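Local coordinates for protein ATP:cob(I)alamin adenosyltransferase, putative (Burkholderia thailandensis, PDB 2ZHZ) that probably transfers the adenosyl group of ATP to the cobalt of reduced cobalamin, forming adenosylcobalamin and releasing triphosphate, and works as a homotrimer, at residues D38-E41 against L42-I46; D57-A60 against A61-I65. All coordinates share one frame; numbering follows the deposited sequence.

Interaction 1: D38-E41 against L42-I46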
ATOM      1  N   ASP B  38      -8.646   1.281  -3.290  1.00 11.51           N
ATOM      2  CA  ASP B  38      -7.469   0.573  -3.778  1.00 13.44           C
ATOM      3  C   ASP B  38      -6.997   1.137  -5.115  1.00 12.52           C
ATOM      4  O   ASP B  38      -5.800   1.177  -5.383  1.00 11.89           O
ATOM      5  CB  ASP B  38      -7.746  -0.920  -3.923  1.00 12.70           C
ATOM      6  CG  ASP B  38      -7.806  -1.640  -2.588  1.00 17.73           C
ATOM      7  OD1 ASP B  38      -7.240  -1.126  -1.596  1.00 14.90           O
ATOM      8  OD2 ASP B  38      -8.412  -2.732  -2.536  1.00 14.69           O
ATOM      9  N   VAL B  39      -7.936   1.568  -5.953  1.00 11.98           N
ATOM     10  CA  VAL B  39      -7.571   2.151  -7.243  1.00 13.35           C
ATOM     11  C   VAL B  39      -6.842   3.472  -6.996  1.00 13.57           C
ATOM     12  O   VAL B  39      -5.849   3.778  -7.658  1.00 15.65           O
ATOM     13  CB  VAL B  39      -8.827   2.391  -8.121  1.00 10.87           C
ATOM     14  CG1 VAL B  39      -8.467   3.217  -9.366  1.00 13.06           C
ATOM     15  CG2 VAL B  39      -9.407   1.050  -8.543  1.00 11.35           C
ATOM     16  N   ASP B  40      -7.337   4.236  -6.027  1.00 13.08           N
ATOM     17  CA  ASP B  40      -6.757   5.524  -5.649  1.00 14.64           C
ATOM     18  C   ASP B  40      -5.351   5.285  -5.076  1.00 14.52           C
ATOM     19  O   ASP B  40      -4.405   6.009  -5.397  1.00 12.84           O
ATOM     20  CB  ASP B  40      -7.655   6.189  -4.594  1.00 15.50           C
ATOM     21  CG  ASP B  40      -7.267   7.633  -4.289  1.00 18.83           C
ATOM     22  OD1 ASP B  40      -7.743   8.155  -3.255  1.00 18.36           O
ATOM     23  OD2 ASP B  40      -6.507   8.253  -5.064  1.00 19.09           O
ATOM     24  N   GLU B  41      -5.217   4.262  -4.235  1.00 13.37           N
ATOM     25  CA  GLU B  41      -3.920   3.948  -3.636  1.00 13.25           C
ATOM     26  C   GLU B  41      -2.928   3.557  -4.731  1.00 13.32           C
ATOM     27  O   GLU B  41      -1.757   3.941  -4.694  1.00 12.96           O
ATOM     28  CB  GLU B  41      -4.056   2.809  -2.616  1.00 13.71           C
ATOM     29  CG  GLU B  41      -2.820   2.645  -1.729  1.00 13.48           C
ATOM     30  CD  GLU B  41      -2.979   1.554  -0.681  1.00 13.65           C
ATOM     31  OE1 GLU B  41      -4.126   1.260  -0.291  1.00 13.70           O
ATOM     32  OE2 GLU B  41      -1.951   1.004  -0.233  1.00 13.76           O
ATOM     33  N   LEU B  42      -3.398   2.786  -5.705  1.00 12.18           N
ATOM     34  CA  LEU B  42      -2.547   2.387  -6.821  1.00 13.96           C
ATOM     35  C   LEU B  42      -2.102   3.623  -7.593  1.00 14.17           C
ATOM     36  O   LEU B  42      -0.929   3.771  -7.924  1.00 14.65           O
ATOM     37  CB  LEU B  42      -3.300   1.463  -7.778  1.00 13.81           C
ATOM     38  CG  LEU B  42      -2.637   1.247  -9.146  1.00 15.19           C
ATOM     39  CD1 LEU B  42      -1.267   0.584  -8.972  1.00 12.45           C
ATOM     40  CD2 LEU B  42      -3.536   0.379 -10.019  1.00 12.74           C
ATOM     41  N   ASN B  43      -3.047   4.508  -7.887  1.00 15.28           N
ATOM     42  CA  ASN B  43      -2.716   5.716  -8.633  1.00 16.35           C
ATOM     43  C   ASN B  43      -1.679   6.549  -7.881  1.00 15.94           C
ATOM     44  O   ASN B  43      -0.800   7.164  -8.491  1.00 15.66           O
ATOM     45  CB  ASN B  43      -3.981   6.540  -8.900  1.00 15.14           C
ATOM     46  CG  ASN B  43      -3.851   7.414 -10.136  1.00 17.48           C
ATOM     47  OD1 ASN B  43      -2.936   7.233 -10.940  1.00 18.81           O
ATOM     48  ND2 ASN B  43      -4.778   8.349 -10.302  1.00 17.27           N
ATOM     49  N   SER B  44      -1.769   6.551  -6.556  1.00 14.81           N
ATOM     50  CA  SER B  44      -0.830   7.307  -5.737  1.00 11.98           C
ATOM     51  C   SER B  44       0.568   6.704  -5.771  1.00 14.13           C
ATOM     52  O   SER B  44       1.558   7.437  -5.805  1.00 14.29           O
ATOM     53  CB  SER B  44      -1.337   7.396  -4.296  1.00 16.22           C
ATOM     54  OG  SER B  44      -2.530   8.169  -4.250  1.00 21.43           O
ATOM     55  N   GLN B  45       0.658   5.374  -5.757  1.00 14.53           N
ATOM     56  CA  GLN B  45       1.967   4.727  -5.820  1.00 15.78           C
ATOM     57  C   GLN B  45       2.608   5.031  -7.178  1.00 15.99           C
ATOM     58  O   GLN B  45       3.825   5.205  -7.273  1.00 17.08           O
ATOM     59  CB  GLN B  45       1.833   3.214  -5.617  1.00 16.07           C
ATOM     60  CG  GLN B  45       1.654   2.791  -4.157  1.00 19.36           C
ATOM     61  CD  GLN B  45       2.893   3.051  -3.303  1.00 22.12           C
ATOM     62  OE1 GLN B  45       3.946   3.419  -3.814  1.00 18.56           O
ATOM     63  NE2 GLN B  45       2.767   2.845  -1.994  1.00 19.38           N
ATOM     64  N   ILE B  46       1.789   5.099  -8.226  1.00 16.37           N
ATOM     65  CA  ILE B  46       2.313   5.415  -9.551  1.00 16.80           C
ATOM     66  C   ILE B  46       2.847   6.847  -9.524  1.00 18.21           C
ATOM     67  O   ILE B  46       3.824   7.173 -10.206  1.00 15.75           O
ATOM     68  CB  ILE B  46       1.224   5.256 -10.634  1.00 18.77           C
ATOM     69  CG1 ILE B  46       0.954   3.763 -10.853  1.00 18.52           C
ATOM     70  CG2 ILE B  46       1.672   5.918 -11.948  1.00 19.33           C
ATOM     71  CD1 ILE B  46      -0.190   3.461 -11.796  1.00 18.01           C
TER
HETATM   72  O   HOH W   1      -6.687   8.674  -7.810  1.00 26.42           O
HETATM   73  O   HOH W   2       0.785   1.586  -0.487  1.00 29.31           O
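S44 turns its hydroxyl back on D40, one turn earlier in the helix. Its hydroxyl OG donates to D40 O at 3.1 Å, while S44 N donates to the same oxygen at 2.9 Å. The two donors reach that carbonyl from opposite faces of its plane, with OG lying 36° out of it. What permits this is the torsion of S44, which sets OG anti to the carbonyl carbon and beside the backbone N (chi1 -66°). Serine suits the place because its short hydroxyl can be satisfied by the helix itself.

The longer polar side chains meet through water. D40 OD2 accepts from a water at 2.8 Å, which in turn accepts from N43 ND2, three residues on. One turn apart on another flank, E41 and Q45 share a second water: it donates to E41 OE2 and accepts from Q45 NE2, each at 2.8 Å. E41 runs extended beyond CG, whereas Q45 sets CG beside its backbone N (chi1 -79°), which lays CG 3.6 Å from E41 O; the bend at chi2 then carries the amide round to the water. Both carboxylates have stronger partners in arginines: D40 in R125 of the second subunit, E41 in R130 of its own chain and R130 of the second subunit. These outside arginines would probably favour the charged forms of the acids.

The turn belongs to helix 31-50, deep in the helical bundle. L42 and N43 rest on L69 of helix 56-77, L42 and Q45 also meet helix 116-141, and D40, E41 and S44 pack against T126 of the second subunit, so this polar flank forms part of the trimer interface.

Interaction 2: D57-A60 against A61-I65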
ATOM      1  N   ASP B  57       9.469   7.903 -22.637  1.00 26.07           N
ATOM      2  CA  ASP B  57       8.348   7.078 -23.069  1.00 23.64           C
ATOM      3  C   ASP B  57       7.656   6.400 -21.886  1.00 23.43           C
ATOM      4  O   ASP B  57       6.429   6.324 -21.842  1.00 22.90           O
ATOM      5  CB  ASP B  57       8.820   6.031 -24.085  1.00 28.08           C
ATOM      6  CG  ASP B  57       9.871   5.095 -23.520  1.00 28.97           C
ATOM      7  OD1 ASP B  57      10.860   5.584 -22.942  1.00 31.36           O
ATOM      8  OD2 ASP B  57       9.711   3.867 -23.664  1.00 36.18           O
ATOM      9  N   VAL B  58       8.441   5.911 -20.932  1.00 22.15           N
ATOM     10  CA  VAL B  58       7.874   5.259 -19.756  1.00 20.19           C
ATOM     11  C   VAL B  58       7.056   6.266 -18.949  1.00 20.21           C
ATOM     12  O   VAL B  58       5.980   5.939 -18.447  1.00 20.82           O
ATOM     13  CB  VAL B  58       8.980   4.654 -18.857  1.00 21.47           C
ATOM     14  CG1 VAL B  58       8.369   4.119 -17.558  1.00 18.98           C
ATOM     15  CG2 VAL B  58       9.686   3.527 -19.599  1.00 18.74           C
ATOM     16  N   ARG B  59       7.567   7.490 -18.831  1.00 19.56           N
ATOM     17  CA  ARG B  59       6.871   8.542 -18.100  1.00 20.18           C
ATOM     18  C   ARG B  59       5.553   8.864 -18.794  1.00 23.61           C
ATOM     19  O   ARG B  59       4.522   9.052 -18.146  1.00 21.01           O
ATOM     20  CB  ARG B  59       7.733   9.807 -18.026  1.00 20.03           C
ATOM     21  CG  ARG B  59       7.029  11.012 -17.401  1.00 22.55           C
ATOM     22  CD  ARG B  59       7.980  12.192 -17.238  1.00 23.79           C
ATOM     23  NE  ARG B  59       9.105  11.854 -16.369  1.00 23.87           N
ATOM     24  CZ  ARG B  59       9.001  11.654 -15.058  1.00 25.64           C
ATOM     25  NH1 ARG B  59       7.820  11.767 -14.460  1.00 24.17           N
ATOM     26  NH2 ARG B  59      10.071  11.321 -14.352  1.00 23.36           N
ATOM     27  N   ALA B  60       5.593   8.918 -20.121  1.00 22.83           N
ATOM     28  CA  ALA B  60       4.403   9.219 -20.902  1.00 23.70           C
ATOM     29  C   ALA B  60       3.316   8.175 -20.687  1.00 22.24           C
ATOM     30  O   ALA B  60       2.147   8.516 -20.515  1.00 22.96           O
ATOM     31  CB  ALA B  60       4.760   9.310 -22.384  1.00 23.65           C
ATOM     32  N   ALA B  61       3.699   6.903 -20.690  1.00 20.67           N
ATOM     33  CA  ALA B  61       2.734   5.828 -20.498  1.00 19.61           C
ATOM     34  C   ALA B  61       2.150   5.854 -19.087  1.00 21.18           C
ATOM     35  O   ALA B  61       0.932   5.769 -18.914  1.00 18.84           O
ATOM     36  CB  ALA B  61       3.390   4.482 -20.772  1.00 18.49           C
ATOM     37  N   LEU B  62       3.017   5.976 -18.083  1.00 19.06           N
ATOM     38  CA  LEU B  62       2.570   6.019 -16.691  1.00 18.41           C
ATOM     39  C   LEU B  62       1.692   7.237 -16.395  1.00 20.56           C
ATOM     40  O   LEU B  62       0.740   7.149 -15.616  1.00 18.83           O
ATOM     41  CB  LEU B  62       3.778   6.003 -15.749  1.00 17.51           C
ATOM     42  CG  LEU B  62       4.573   4.688 -15.701  1.00 17.74           C
ATOM     43  CD1 LEU B  62       5.814   4.870 -14.838  1.00 18.30           C
ATOM     44  CD2 LEU B  62       3.697   3.576 -15.142  1.00 14.25           C
ATOM     45  N   SER B  63       2.006   8.372 -17.012  1.00 19.01           N
ATOM     46  CA  SER B  63       1.214   9.577 -16.798  1.00 20.52           C
ATOM     47  C   SER B  63      -0.182   9.372 -17.374  1.00 19.95           C
ATOM     48  O   SER B  63      -1.180   9.758 -16.764  1.00 19.09           O
ATOM     49  CB  SER B  63       1.883  10.786 -17.458  1.00 23.14           C
ATOM     50  OG  SER B  63       3.122  11.078 -16.835  1.00 26.81           O
ATOM     51  N   ALA B  64      -0.246   8.753 -18.549  1.00 20.28           N
ATOM     52  CA  ALA B  64      -1.520   8.487 -19.201  1.00 20.28           C
ATOM     53  C   ALA B  64      -2.333   7.506 -18.368  1.00 20.20           C
ATOM     54  O   ALA B  64      -3.560   7.603 -18.290  1.00 19.46           O
ATOM     55  CB  ALA B  64      -1.287   7.912 -20.589  1.00 20.97           C
ATOM     56  N   ILE B  65      -1.642   6.555 -17.750  1.00 17.61           N
ATOM     57  CA  ILE B  65      -2.302   5.555 -16.926  1.00 15.77           C
ATOM     58  C   ILE B  65      -2.975   6.192 -15.715  1.00 14.81           C
ATOM     59  O   ILE B  65      -4.042   5.746 -15.299  1.00 17.56           O
ATOM     60  CB  ILE B  65      -1.297   4.458 -16.495  1.00 16.23           C
ATOM     61  CG1 ILE B  65      -0.940   3.605 -17.718  1.00 16.62           C
ATOM     62  CG2 ILE B  65      -1.886   3.594 -15.372  1.00 15.31           C
ATOM     63  CD1 ILE B  65       0.247   2.675 -17.521  1.00 17.74           C
TER
HETATM   64  O   HOH W   3       5.327  12.884 -15.161  1.00 27.78           O
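The guanidinium of R59 presents its edge, in plane, to a water: NH1 donates to it at 2.8 Å. That water lies next to S63 and donates a weak bond, 3.3 Å long, to S63 OG, so the tip of the arginine and the serine one turn later are linked only loosely. The arginine leaves the backbone extended and then bends towards its end. Its stronger partner is the carbonyl of L50, at the end of helix 31-50, to which NH1 also donates; NH2 makes a weak bond to E52 O. Arginine fits here because its long arm and several N-H groups can serve the carbonyl at the end of helix 31-50, weakly that of E52 in the connection, and a water.

S63 turns its hydroxyl back on R59 itself. OG donates to R59 O at 2.8 Å, and S63 N donates to that oxygen from the opposite face of the carbonyl plane; the hydroxyl lies 39° out of this plane. The hydroxyl sits beside the serine's own backbone N, which turns it back to the carbonyl; CB, placed by the helix backbone, lies 3.2 Å from R59 O.

On another flank the helix is apolar. V58 and L62 lie side by side and point the same way, with V58 CG1 3.8 Å from L62 CD1. Placing CG beside the backbone N (chi1 -69°) brings L62 CG to 3.3 Å from V58 O. These branched side chains continue onto V165 and L162 of helix 147-169, while the small methyl of A61 leaves room for the large side chain of W95 of helix 86-101, which rests on it.

Chemically, then, this turn of helix 56-77 is amphipathic: hydrocarbon seals it into the bundle, whereas the serine bond is internal to the helix and the arginine ties it to the end of helix 31-50.

In the fold
Interactions 1 and 2 lie on consecutive antiparallel helices, 31-50 and 56-77, of the same bundle, their centres about 15 Å apart. They meet at their later ends, where I46 CD1 packs 4.0 Å from I65 CG2. Each has a serine bonded to the carbonyl four residues earlier, but the surroundings differ. Interaction 1 is buried near the centre of the chain, and its acidic groups are matched by arginines within and between subunits. Interaction 2 is partly buried and touches no other subunit: its polar groups meet water, backbone carbonyls and the hydroxyl of Y99, and its contribution to the core is purely hydrocarbon.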